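Local atomic coordinates of 2-methyl-3-hydroxypyridine-5-carboxylic acid oxygenase (Mesorhizobium loti, PDB entry 3ALJ), a protein that probably uses its bound FAD to add oxygen to 2-methyl-3-hydroxypyridine-5-carboxylate and open the pyridine ring. Residues A[186-191]-A[195-200]; A[82-85]-A[90-93]; A[311-316]-A[329-334]; A[289-294]-A[305-310]. All blocks are in the same frame, centred on the assembly; numbering follows the deposited sequence. Where two conformers were deposited one is given.

Interaction 1: A[186-191]-A[195-200]; sequences RMKKEL and EWDNTI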
loop_
_atom_site.group_PDB
_atom_site.type_symbol
_atom_site.label_atom_id
_atom_site.label_comp_id
_atom_site.label_asym_id
_atom_site.label_seq_id
_atom_site.Cartn_x
_atom_site.Cartn_y
_atom_site.Cartn_z
ATOM N N ARG A 186 -3.505 -3.193 -21.912
ATOM C CA ARG A 186 -4.411 -4.332 -21.770
ATOM C C ARG A 186 -4.321 -5.394 -22.876
ATOM O O ARG A 186 -4.496 -6.566 -22.576
ATOM C CB ARG A 186 -5.829 -3.844 -21.696
ATOM C CG ARG A 186 -6.143 -3.016 -20.398
ATOM C CD ARG A 186 -6.346 -3.895 -19.137
ATOM N NE ARG A 186 -7.328 -4.961 -19.272
ATOM C CZ ARG A 186 -8.622 -4.838 -19.051
ATOM N NH1 ARG A 186 -9.234 -3.700 -18.655
ATOM N NH2 ARG A 186 -9.355 -5.930 -19.172
ATOM N N MET A 187 -4.066 -4.961 -24.129
ATOM C CA MET A 187 -4.044 -5.865 -25.288
ATOM C C MET A 187 -5.297 -6.742 -25.315
ATOM O O MET A 187 -5.192 -7.933 -25.627
ATOM C CB MET A 187 -2.779 -6.747 -25.280
ATOM C CG MET A 187 -1.422 -5.987 -25.019
ATOM S SD MET A 187 -1.207 -4.683 -26.242
ATOM C CE MET A 187 -0.768 -5.707 -27.734
ATOM N N LYS A 188 -6.450 -6.177 -24.979
ATOM C CA LYS A 188 -7.545 -7.087 -24.615
ATOM C C LYS A 188 -7.985 -7.885 -25.846
ATOM O O LYS A 188 -8.244 -9.094 -25.685
ATOM C CB LYS A 188 -8.716 -6.380 -23.894
ATOM C CG LYS A 188 -9.809 -7.308 -23.248
ATOM C CD LYS A 188 -10.885 -6.432 -22.598
ATOM C CE LYS A 188 -12.134 -7.144 -22.294
ATOM N NZ LYS A 188 -13.148 -6.132 -21.805
ATOM N N LYS A 189 -8.007 -7.264 -27.034
ATOM C CA LYS A 189 -8.447 -7.933 -28.259
ATOM C C LYS A 189 -7.493 -9.103 -28.498
ATOM O O LYS A 189 -7.938 -10.221 -28.842
ATOM C CB LYS A 189 -8.426 -6.916 -29.439
ATOM C CG LYS A 189 -8.556 -7.545 -30.864
ATOM C CD LYS A 189 -7.252 -7.369 -31.690
ATOM C CE LYS A 189 -7.236 -8.270 -32.958
ATOM N NZ LYS A 189 -6.873 -9.685 -32.553
ATOM N N GLU A 190 -6.172 -8.858 -28.376
ATOM C CA GLU A 190 -5.163 -9.866 -28.688
ATOM C C GLU A 190 -5.172 -11.047 -27.695
ATOM O O GLU A 190 -4.694 -12.098 -27.986
ATOM C CB GLU A 190 -3.788 -9.243 -28.711
ATOM C CG GLU A 190 -3.619 -8.222 -29.787
ATOM C CD GLU A 190 -3.834 -6.790 -29.324
ATOM O OE1 GLU A 190 -4.738 -6.394 -28.508
ATOM O OE2 GLU A 190 -3.007 -6.003 -29.819
ATOM N N LEU A 191 -5.756 -10.834 -26.518
ATOM C CA LEU A 191 -5.873 -11.942 -25.565
ATOM C C LEU A 191 -6.992 -12.939 -25.980
ATOM O O LEU A 191 -7.035 -14.057 -25.473
ATOM C CB LEU A 191 -6.148 -11.451 -24.137
ATOM C CG LEU A 191 -4.938 -10.647 -23.564
ATOM C CD1 LEU A 191 -5.450 -10.243 -22.170
ATOM C CD2 LEU A 191 -3.628 -11.392 -23.503
ATOM N N GLU A 195 -11.826 -14.283 -19.666
ATOM C CA GLU A 195 -12.486 -13.342 -18.682
ATOM C C GLU A 195 -11.409 -12.377 -18.285
ATOM O O GLU A 195 -10.921 -12.353 -17.152
ATOM C CB GLU A 195 -13.046 -14.058 -17.509
ATOM C CG GLU A 195 -14.166 -15.001 -17.967
ATOM C CD GLU A 195 -14.803 -15.767 -16.830
ATOM O OE1 GLU A 195 -14.645 -15.459 -15.601
ATOM O OE2 GLU A 195 -15.631 -16.641 -17.175
ATOM N N TRP A 196 -11.010 -11.571 -19.265
ATOM C CA TRP A 196 -9.813 -10.713 -19.155
ATOM C C TRP A 196 -10.049 -9.418 -18.369
ATOM O O TRP A 196 -9.085 -8.673 -18.269
ATOM C CB TRP A 196 -9.198 -10.494 -20.532
ATOM C CG TRP A 196 -8.818 -11.793 -21.163
ATOM C CD1 TRP A 196 -9.312 -12.251 -22.373
ATOM C CD2 TRP A 196 -7.864 -12.776 -20.734
ATOM N NE1 TRP A 196 -8.698 -13.446 -22.694
ATOM C CE2 TRP A 196 -7.886 -13.845 -21.650
ATOM C CE3 TRP A 196 -7.089 -12.957 -19.525
ATOM C CZ2 TRP A 196 -7.012 -14.974 -21.540
ATOM C CZ3 TRP A 196 -6.234 -14.124 -19.390
ATOM C CH2 TRP A 196 -6.237 -15.108 -20.399
ATOM N N ASP A 197 -11.245 -9.188 -17.882
ATOM C CA ASP A 197 -11.461 -8.134 -16.897
ATOM C C ASP A 197 -11.256 -8.598 -15.457
ATOM O O ASP A 197 -11.278 -7.764 -14.552
ATOM C CB ASP A 197 -12.835 -7.494 -17.100
ATOM C CG ASP A 197 -12.951 -6.763 -18.420
ATOM O OD1 ASP A 197 -11.978 -6.304 -18.996
ATOM O OD2 ASP A 197 -14.167 -6.642 -18.809
ATOM N N ASN A 198 -11.084 -9.902 -15.271
ATOM C CA ASN A 198 -10.974 -10.435 -13.889
ATOM C C ASN A 198 -9.549 -10.075 -13.356
ATOM O O ASN A 198 -8.582 -9.980 -14.085
ATOM C CB ASN A 198 -11.042 -11.993 -13.860
ATOM C CG ASN A 198 -12.410 -12.579 -14.205
ATOM O OD1 ASN A 198 -12.544 -13.853 -14.246
ATOM N ND2 ASN A 198 -13.356 -11.763 -14.471
ATOM N N THR A 199 -9.484 -10.065 -11.983
ATOM C CA THR A 199 -8.184 -10.428 -11.345
ATOM C C THR A 199 -8.057 -11.895 -11.548
ATOM O O THR A 199 -8.994 -12.688 -11.324
ATOM C CB THR A 199 -8.243 -10.145 -9.834
ATOM O OG1 THR A 199 -8.061 -8.734 -9.653
ATOM C CG2 THR A 199 -7.121 -10.932 -9.135
ATOM N N ILE A 200 -6.862 -12.316 -11.975
ATOM C CA ILE A 200 -6.536 -13.751 -12.061
ATOM C C ILE A 200 -5.165 -13.934 -11.422
ATOM O O ILE A 200 -4.117 -13.431 -11.930
ATOM C CB ILE A 200 -6.494 -14.264 -13.515
ATOM C CG1 ILE A 200 -7.753 -13.821 -14.285
ATOM C CG2 ILE A 200 -6.453 -15.825 -13.446
ATOM C CD1 ILE A 200 -7.647 -14.178 -15.805
#
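Asp197 OD1 is held by two cations from the facing segment. Arg186 NH2 gives it the shorter salt bridge, 2.7 Å from NH2 to OD1. The oxygen lies in the guanidinium plane, and the N-H points nearly straight at it (161°). The guanidinium and carboxylate planes stand 75° apart, which fits a single-nitrogen grip. In the conformer given, Lys188 NZ makes the second salt bridge, 3.0 Å to Asp197 OD1, from the syn side and tilted out of the carboxylate plane. A weaker bond runs from Lys188 NZ to Asp197 OD2. Bends at chi2 and chi3 turn the Arg186 guanidinium so that NH2 meets OD1, while the straight Lys188 chain carries NZ across the gap. Arg186 NH2 also makes a weak bond to Trp196 O, which has a second partner in Tyr214. Arg186 NH1 is hydrogen-bonded to Asn218 O.

The packing lies on Trp196. Leu191 CB sits over one face of the indole, 3.6 Å from the centroid of the five-membered ring, a CH-pi contact. Leu191 CD1 reaches the same ring near CG and CD2. A weak bond joins Trp196 NE1 to Leu191 O at 3.3 Å; NE1 has further weak bonds to the carbonyls of Gly192 and His193.

Trp196 and Asp197 are central in a type I turn, Glu195 to Asn198, leading into strand 199-203. The cations, paired in this conformer, would probably keep Asp197 ionised and tie this turn to segment 186-191.

Interaction 2: A[82-85]-A[90-93]; sequences YETW and SVSK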
loop_
_atom_site.group_PDB
_atom_site.type_symbol
_atom_site.label_atom_id
_atom_site.label_comp_id
_atom_site.label_asym_id
_atom_site.label_seq_id
_atom_site.Cartn_x
_atom_site.Cartn_y
_atom_site.Cartn_z
ATOM N N TYR A 82 -12.531 -11.957 -8.395
ATOM C CA TYR A 82 -11.111 -12.278 -8.069
ATOM C C TYR A 82 -10.983 -13.795 -8.232
ATOM O O TYR A 82 -11.495 -14.588 -7.469
ATOM C CB TYR A 82 -10.865 -11.815 -6.645
ATOM C CG TYR A 82 -9.443 -11.850 -6.220
ATOM C CD1 TYR A 82 -8.668 -13.056 -6.311
ATOM C CD2 TYR A 82 -8.825 -10.689 -5.709
ATOM C CE1 TYR A 82 -7.307 -13.034 -5.858
ATOM C CE2 TYR A 82 -7.508 -10.699 -5.243
ATOM C CZ TYR A 82 -6.788 -11.843 -5.342
ATOM O OH TYR A 82 -5.476 -11.918 -4.831
ATOM N N GLU A 83 -10.284 -14.136 -9.365
ATOM C CA GLU A 83 -10.143 -15.547 -9.778
ATOM C C GLU A 83 -8.714 -16.069 -9.397
ATOM O O GLU A 83 -7.770 -15.300 -9.472
ATOM C CB GLU A 83 -10.439 -15.668 -11.252
ATOM C CG GLU A 83 -10.337 -17.097 -11.765
ATOM C CD GLU A 83 -10.805 -17.239 -13.222
ATOM O OE1 GLU A 83 -10.887 -16.232 -13.944
ATOM O OE2 GLU A 83 -10.931 -18.406 -13.645
ATOM N N THR A 84 -8.614 -17.321 -9.011
ATOM C CA THR A 84 -7.334 -17.973 -8.787
ATOM C C THR A 84 -7.183 -19.139 -9.697
ATOM O O THR A 84 -8.164 -19.977 -9.818
ATOM C CB THR A 84 -7.285 -18.418 -7.324
ATOM O OG1 THR A 84 -7.417 -17.255 -6.509
ATOM C CG2 THR A 84 -5.897 -19.007 -6.940
ATOM N N TRP A 85 -6.012 -19.254 -10.336
ATOM C CA TRP A 85 -5.648 -20.512 -11.074
ATOM C C TRP A 85 -4.511 -21.228 -10.379
ATOM O O TRP A 85 -3.593 -20.586 -9.863
ATOM C CB TRP A 85 -5.201 -20.196 -12.501
ATOM C CG TRP A 85 -6.271 -19.626 -13.406
ATOM C CD1 TRP A 85 -7.568 -19.368 -13.137
ATOM C CD2 TRP A 85 -5.994 -19.214 -14.798
ATOM N NE1 TRP A 85 -8.162 -18.839 -14.286
ATOM C CE2 TRP A 85 -7.243 -18.740 -15.319
ATOM C CE3 TRP A 85 -4.827 -19.217 -15.614
ATOM C CZ2 TRP A 85 -7.363 -18.235 -16.629
ATOM C CZ3 TRP A 85 -4.960 -18.723 -16.965
ATOM C CH2 TRP A 85 -6.189 -18.208 -17.401
ATOM N N SER A 90 -8.826 -23.124 -13.068
ATOM C CA SER A 90 -9.496 -22.215 -12.172
ATOM C C SER A 90 -9.931 -22.950 -10.963
ATOM O O SER A 90 -10.735 -23.916 -11.064
ATOM C CB SER A 90 -10.630 -21.578 -12.975
ATOM O OG SER A 90 -11.261 -20.598 -12.110
ATOM N N VAL A 91 -9.447 -22.517 -9.805
ATOM C CA VAL A 91 -9.763 -23.199 -8.579
ATOM C C VAL A 91 -10.747 -22.380 -7.710
ATOM O O VAL A 91 -11.342 -22.892 -6.719
ATOM C CB VAL A 91 -8.520 -23.591 -7.760
ATOM C CG1 VAL A 91 -7.751 -24.666 -8.463
ATOM C CG2 VAL A 91 -7.649 -22.356 -7.406
ATOM N N SER A 92 -10.893 -21.076 -7.952
ATOM C CA SER A 92 -11.891 -20.344 -7.199
ATOM C C SER A 92 -12.203 -19.021 -7.964
ATOM O O SER A 92 -11.358 -18.489 -8.715
ATOM C CB SER A 92 -11.387 -19.969 -5.768
ATOM O OG SER A 92 -10.191 -19.182 -5.746
ATOM N N LYS A 93 -13.404 -18.481 -7.640
ATOM C CA LYS A 93 -13.833 -17.163 -8.043
ATOM C C LYS A 93 -14.540 -16.525 -6.900
ATOM O O LYS A 93 -15.483 -17.136 -6.313
ATOM C CB LYS A 93 -14.846 -17.292 -9.257
ATOM C CG LYS A 93 -14.040 -17.570 -10.597
ATOM C CD LYS A 93 -15.072 -17.659 -11.746
ATOM C CE LYS A 93 -14.313 -17.814 -13.034
ATOM N NZ LYS A 93 -15.315 -17.994 -14.177
HETATM O O HOH W 1 -10.152 -16.559 -6.105
HETATM O O HOH W 2 -12.599 -19.181 -15.538
#
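Glu83 points its CG away from its own backbone N (chi1 -179°) and stays extended beyond it, which carries its carboxylate along the sheet face to Ser90 and Trp85. Ser90 has the same first torsion, near 180°, and turns OG onto that acid. Ser90 OG donates to Glu83 OE2 at 2.7 Å, and OE2 receives it on its anti lone pair. Trp85 NE1 reaches the same oxygen at 2.9 Å. Here the acid oxygen lies in the indole plane, but the N-H comes in from above the carboxylate plane. A water also donates to Glu83 OE2 and links it weakly to Lys93 NZ. The Lys93 chain lies alongside Glu83, with CE 3.5 Å from OE2. Its ammonium has its salt bridge elsewhere, with Glu195.

The segments form an antiparallel hairpin at the edge of the seven-stranded sheet. Thr84 N donates to Ser92 O at 3.0 Å, and Val91 N donates to Thr84 O at 2.8 Å. Ser92 N adds a long, weak bond to Thr84 O. Two residues, Val91 and Ser92, thus stand opposite Thr84, which makes this a classic beta bulge. At the bulge, CG2 of Thr84 meets CG2 of Val91 at 3.8 Å. Ser92 OG lies 3.4 Å from Thr84 CB, and a water joins Tyr82 O, Thr84 OG1 and Ser92 OG.

Two protein donors and a water on Glu83 OE2 should favour its ionised form. The shared acid oxygen also fixes the Ser90 hydroxyl and the Trp85 indole on one face of the hairpin.

Interaction 3: A[311-316]-A[329-334]; sequences LSQDLE and ETRIRP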
loop_
_atom_site.group_PDB
_atom_site.type_symbol
_atom_site.label_atom_id
_atom_site.label_comp_id
_atom_site.label_asym_id
_atom_site.label_seq_id
_atom_site.Cartn_x
_atom_site.Cartn_y
_atom_site.Cartn_z
ATOM N N LEU A 311 -5.516 8.483 13.195
ATOM C CA LEU A 311 -4.697 9.455 14.005
ATOM C C LEU A 311 -5.434 10.749 14.062
ATOM O O LEU A 311 -5.552 11.403 15.164
ATOM C CB LEU A 311 -3.252 9.572 13.347
ATOM C CG LEU A 311 -2.362 10.564 14.130
ATOM C CD1 LEU A 311 -2.068 10.125 15.541
ATOM C CD2 LEU A 311 -1.061 10.635 13.328
ATOM N N SER A 312 -5.855 11.245 12.915
ATOM C CA SER A 312 -6.606 12.515 12.849
ATOM C C SER A 312 -7.851 12.511 13.703
ATOM O O SER A 312 -8.166 13.535 14.339
ATOM C CB SER A 312 -6.883 12.980 11.382
ATOM O OG SER A 312 -8.013 12.339 10.775
ATOM N N GLN A 313 -8.540 11.379 13.715
ATOM C CA GLN A 313 -9.762 11.250 14.551
ATOM C C GLN A 313 -9.418 11.369 16.019
ATOM O O GLN A 313 -10.093 12.159 16.745
ATOM C CB GLN A 313 -10.420 9.914 14.305
ATOM C CG GLN A 313 -11.042 9.750 12.896
ATOM C CD GLN A 313 -11.583 8.355 12.766
ATOM O OE1 GLN A 313 -10.986 7.345 13.169
ATOM N NE2 GLN A 313 -12.753 8.281 12.123
ATOM N N ASP A 314 -8.365 10.717 16.498
ATOM C CA ASP A 314 -8.080 10.765 17.923
ATOM C C ASP A 314 -7.557 12.122 18.334
ATOM O O ASP A 314 -7.750 12.427 19.572
ATOM C CB ASP A 314 -7.096 9.643 18.267
ATOM C CG ASP A 314 -7.763 8.367 18.533
ATOM O OD1 ASP A 314 -8.303 8.271 19.662
ATOM O OD2 ASP A 314 -7.731 7.366 17.772
ATOM N N LEU A 315 -7.055 12.949 17.416
ATOM C CA LEU A 315 -6.544 14.278 17.714
ATOM C C LEU A 315 -7.704 15.245 17.853
ATOM O O LEU A 315 -7.463 16.428 18.186
ATOM C CB LEU A 315 -5.517 14.763 16.656
ATOM C CG LEU A 315 -4.206 13.998 16.878
ATOM C CD1 LEU A 315 -3.419 14.104 15.532
ATOM C CD2 LEU A 315 -3.386 14.651 18.050
ATOM N N GLU A 316 -8.972 14.801 17.646
ATOM C CA GLU A 316 -10.128 15.723 17.765
ATOM C C GLU A 316 -10.773 15.485 19.112
ATOM O O GLU A 316 -11.913 16.011 19.268
ATOM C CB GLU A 316 -11.206 15.397 16.631
ATOM C CG GLU A 316 -10.773 15.842 15.269
ATOM C CD GLU A 316 -10.477 17.338 15.308
ATOM O OE1 GLU A 316 -11.408 18.145 15.558
ATOM O OE2 GLU A 316 -9.309 17.735 15.152
ATOM N N GLU A 329 -2.949 4.562 19.107
ATOM C CA GLU A 329 -2.343 3.245 18.993
ATOM C C GLU A 329 -3.154 2.129 19.666
ATOM O O GLU A 329 -3.374 1.038 19.137
ATOM C CB GLU A 329 -0.846 3.237 19.430
ATOM C CG GLU A 329 -0.162 1.909 19.266
ATOM C CD GLU A 329 1.306 1.890 19.732
ATOM O OE1 GLU A 329 1.872 2.924 20.019
ATOM O OE2 GLU A 329 1.764 0.747 19.881
ATOM N N THR A 330 -3.552 2.444 20.897
ATOM C CA THR A 330 -4.337 1.440 21.634
ATOM C C THR A 330 -5.606 1.020 20.841
ATOM O O THR A 330 -5.971 -0.160 20.833
ATOM C CB THR A 330 -4.764 2.071 23.015
ATOM O OG1 THR A 330 -3.553 2.198 23.756
ATOM C CG2 THR A 330 -5.691 1.056 23.804
ATOM N N ARG A 331 -6.293 1.998 20.235
ATOM C CA ARG A 331 -7.557 1.727 19.533
ATOM C C ARG A 331 -7.370 0.941 18.231
ATOM O O ARG A 331 -8.076 0.041 17.911
ATOM C CB ARG A 331 -8.204 3.098 19.203
ATOM C CG ARG A 331 -9.535 2.961 18.484
ATOM C CD ARG A 331 -10.212 4.260 18.451
ATOM N NE ARG A 331 -9.614 5.297 17.583
ATOM C CZ ARG A 331 -9.973 5.500 16.294
ATOM N NH1 ARG A 331 -10.840 4.656 15.724
ATOM N NH2 ARG A 331 -9.445 6.530 15.536
ATOM N N ILE A 332 -6.332 1.383 17.471
ATOM C CA ILE A 332 -6.280 0.924 16.076
ATOM C C ILE A 332 -5.222 -0.139 15.823
ATOM O O ILE A 332 -5.293 -0.914 14.835
ATOM C CB ILE A 332 -6.034 2.238 15.141
ATOM C CG1 ILE A 332 -6.738 2.001 13.894
ATOM C CG2 ILE A 332 -4.480 2.620 14.939
ATOM C CD1 ILE A 332 -8.354 2.175 14.101
ATOM N N ARG A 333 -4.158 -0.226 16.652
ATOM C CA ARG A 333 -3.065 -1.122 16.317
ATOM C C ARG A 333 -3.463 -2.572 16.221
ATOM O O ARG A 333 -2.950 -3.271 15.365
ATOM C CB ARG A 333 -1.815 -0.866 17.151
ATOM C CG ARG A 333 -0.805 -1.929 17.034
ATOM C CD ARG A 333 0.408 -1.705 17.921
ATOM N NE ARG A 333 1.304 -2.638 17.520
ATOM C CZ ARG A 333 2.564 -2.622 17.754
ATOM N NH1 ARG A 333 3.065 -1.640 18.521
ATOM N NH2 ARG A 333 3.289 -3.610 17.291
ATOM N N PRO A 334 -4.379 -3.073 17.074
ATOM C CA PRO A 334 -4.647 -4.497 16.972
ATOM C C PRO A 334 -5.136 -4.996 15.600
ATOM O O PRO A 334 -4.778 -6.107 15.171
ATOM C CB PRO A 334 -5.691 -4.774 18.081
ATOM C CG PRO A 334 -5.336 -3.714 19.137
ATOM C CD PRO A 334 -5.045 -2.472 18.280
HETATM O O HOH W 3 -10.851 4.524 12.654
#
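Arg331 reaches from helix 321-349 to two side chains at the end of helix 300-314. The close part of the contact is its grip on Asp314. NE and NH2 of Arg331 approach side-on, and both bond to the single oxygen OD2 of Asp314. NE lies 2.8 Å from OD2 on the syn side, tilted out of the carboxylate plane. NH2 comes in from farther above that plane. The oxygen itself lies in the guanidinium plane, although the two flat groups are turned 45° apart. A bend at chi3 (70°) turns the guanidinium at the end of an otherwise extended chain.

The contact joins two helices consecutive in the chain, with their backbones well apart: the nearest CA atoms, of Asp314 and Arg331, are 9.2 Å from each other. Long polar side chains bridge this distance. Trp328 packs on Asp314, and Leu311 touches Leu325 and Trp328 of helix 321-349.

The watered side is at Gln313. Its OE1 accepts from Arg331 NH2 at 2.9 Å, tilted from the guanidinium plane. A water donates to Gln313 OE1 and accepts from Arg331 NH1 at 3.1 Å, a looser link than the direct bonds. Gln313 NE2 turns to the backbone of Pro370.

Interaction 4: A[289-294]-A[305-310]; sequences AAHAMC and MVNAFS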
loop_
_atom_site.group_PDB
_atom_site.type_symbol
_atom_site.label_atom_id
_atom_site.label_comp_id
_atom_site.label_asym_id
_atom_site.label_seq_id
_atom_site.Cartn_x
_atom_site.Cartn_y
_atom_site.Cartn_z
ATOM N N ALA A 289 6.659 2.868 8.126
ATOM C CA ALA A 289 7.583 3.246 9.217
ATOM C C ALA A 289 7.313 2.372 10.456
ATOM O O ALA A 289 8.232 2.144 11.276
ATOM C CB ALA A 289 7.409 4.713 9.569
ATOM N N ALA A 290 6.033 1.978 10.642
ATOM C CA ALA A 290 5.624 1.249 11.835
ATOM C C ALA A 290 5.299 -0.190 11.595
ATOM O O ALA A 290 5.415 -1.018 12.509
ATOM C CB ALA A 290 4.433 1.965 12.478
ATOM N N HIS A 291 4.724 -0.517 10.398
ATOM C CA HIS A 291 4.057 -1.846 10.279
ATOM C C HIS A 291 4.082 -2.372 8.858
ATOM O O HIS A 291 3.141 -2.998 8.387
ATOM C CB HIS A 291 2.590 -1.702 10.821
ATOM C CG HIS A 291 1.778 -0.674 10.122
ATOM N ND1 HIS A 291 1.418 -0.759 8.789
ATOM C CD2 HIS A 291 1.212 0.464 10.597
ATOM C CE1 HIS A 291 0.670 0.317 8.485
ATOM N NE2 HIS A 291 0.548 1.068 9.534
ATOM N N ALA A 292 5.201 -2.230 8.182
ATOM C CA ALA A 292 5.291 -2.861 6.880
ATOM C C ALA A 292 5.116 -4.354 6.915
ATOM O O ALA A 292 5.522 -4.990 7.908
ATOM C CB ALA A 292 6.646 -2.579 6.233
ATOM N N MET A 293 4.390 -4.937 5.952
ATOM C CA MET A 293 3.899 -6.301 6.023
ATOM C C MET A 293 4.014 -7.035 4.713
ATOM O O MET A 293 4.262 -6.407 3.675
ATOM C CB MET A 293 2.481 -6.277 6.589
ATOM C CG MET A 293 1.467 -5.643 5.638
ATOM S SD MET A 293 -0.233 -5.721 6.301
ATOM C CE MET A 293 -0.165 -4.304 7.441
ATOM N N CYS A 294 3.840 -8.331 4.759
ATOM C CA CYS A 294 3.746 -9.059 3.525
ATOM C C CYS A 294 2.522 -8.646 2.719
ATOM O O CYS A 294 1.498 -8.358 3.325
ATOM C CB CYS A 294 3.643 -10.577 3.811
ATOM S SG CYS A 294 5.201 -11.207 4.626
ATOM N N MET A 305 -3.231 3.874 5.447
ATOM C CA MET A 305 -4.217 4.931 5.263
ATOM C C MET A 305 -5.231 4.919 6.395
ATOM O O MET A 305 -5.586 6.020 6.896
ATOM C CB MET A 305 -4.875 4.728 3.898
ATOM C CG MET A 305 -3.881 5.080 2.787
ATOM S SD MET A 305 -4.613 4.735 1.109
ATOM C CE MET A 305 -5.807 6.108 1.009
ATOM N N VAL A 306 -5.759 3.768 6.766
ATOM C CA VAL A 306 -6.682 3.685 7.986
ATOM C C VAL A 306 -5.977 4.273 9.193
ATOM O O VAL A 306 -6.585 5.030 9.923
ATOM C CB VAL A 306 -7.129 2.252 8.225
ATOM C CG1 VAL A 306 -7.765 2.077 9.620
ATOM C CG2 VAL A 306 -8.216 1.891 7.153
ATOM N N ASN A 307 -4.723 3.905 9.431
ATOM C CA ASN A 307 -4.016 4.430 10.644
ATOM C C ASN A 307 -3.750 5.891 10.572
ATOM O O ASN A 307 -3.984 6.569 11.589
ATOM C CB ASN A 307 -2.760 3.586 10.871
ATOM C CG ASN A 307 -3.039 2.134 11.172
ATOM O OD1 ASN A 307 -2.120 1.233 10.995
ATOM N ND2 ASN A 307 -4.172 1.859 11.584
ATOM N N ALA A 308 -3.439 6.417 9.394
ATOM C CA ALA A 308 -3.215 7.841 9.305
ATOM C C ALA A 308 -4.513 8.596 9.516
ATOM O O ALA A 308 -4.597 9.654 10.206
ATOM C CB ALA A 308 -2.599 8.163 7.969
ATOM N N PHE A 309 -5.623 8.092 8.923
ATOM C CA PHE A 309 -6.863 8.805 9.125
ATOM C C PHE A 309 -7.333 8.687 10.536
ATOM O O PHE A 309 -7.848 9.703 11.087
ATOM C CB PHE A 309 -7.943 8.155 8.144
ATOM C CG PHE A 309 -9.236 8.949 8.077
ATOM C CD1 PHE A 309 -9.331 10.037 7.218
ATOM C CD2 PHE A 309 -10.275 8.608 8.961
ATOM C CE1 PHE A 309 -10.507 10.789 7.194
ATOM C CE2 PHE A 309 -11.491 9.342 8.944
ATOM C CZ PHE A 309 -11.582 10.421 8.111
ATOM N N SER A 310 -7.148 7.529 11.140
ATOM C CA SER A 310 -7.546 7.290 12.538
ATOM C C SER A 310 -6.770 8.203 13.482
ATOM O O SER A 310 -7.332 8.650 14.515
ATOM C CB SER A 310 -7.298 5.853 12.956
ATOM O OG SER A 310 -8.179 5.016 12.163
#
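His291 and Asn307 face each other in the protein interior, and this one pair makes the contact. His291 NE2 lies 3.0 Å from Asn307 OD1. The angle is too poor for a hydrogen bond, because the oxygen lies oblique to the imidazole. His291 CD2 is next, 3.4 Å from Asn307 OD1. The ring and amide planes are almost perpendicular, 85° apart.

The two side chains come from opposite directions. CG of His291 stands between its backbone N and carbonyl carbon (chi1 58°), which turns the ring toward helix 300-314. Asn307 extends from that helix to meet it.

The next shell is helix 321-349 with Trp278. Thr336 OG1 is hydrogen-bonded to Asn307 OD1, and Thr336 touches His291 as well. The Trp278 ring meets the imidazole and also packs on Asn307. The Asn307 carbonyl accepts a hydrogen bond from Trp328. One residue past His291, Ala292 is hydrogen-bonded to Thr273.

The His291 side chain is about 6 Å from the FAD, so the contact lies near the cofactor. Thr336, not His291, satisfies the buried Asn307 OD1. The imidazole is therefore probably placed more by its surroundings, Trp278 and Thr336, than by a bond to Asn307.

Overall arrangement
Interactions 1 and 2 share the seven-stranded sheet, where strands 199-203 and 82-86 are neighbours. They touch through the backbone pairing of Thr199 with Glu83 and through Ile200 packed on Trp85. Interactions 3 and 4 share helix 300-314 and touch where Ile332 packs on Asn307 and Ser310. Interaction 4 is fully buried, nearest the chain centre and close to the FAD; it is small, a single close polar approach without a salt bridge. Interaction 3 is a partly buried charged link between helices. Interaction 1 combines buried aromatic packing with salt bridges reaching an exposed lysine. Interaction 2 alone rests on strand pairing. The centres of interactions 1 and 3 are about 41 Å apart, on opposite sides of the chain centre.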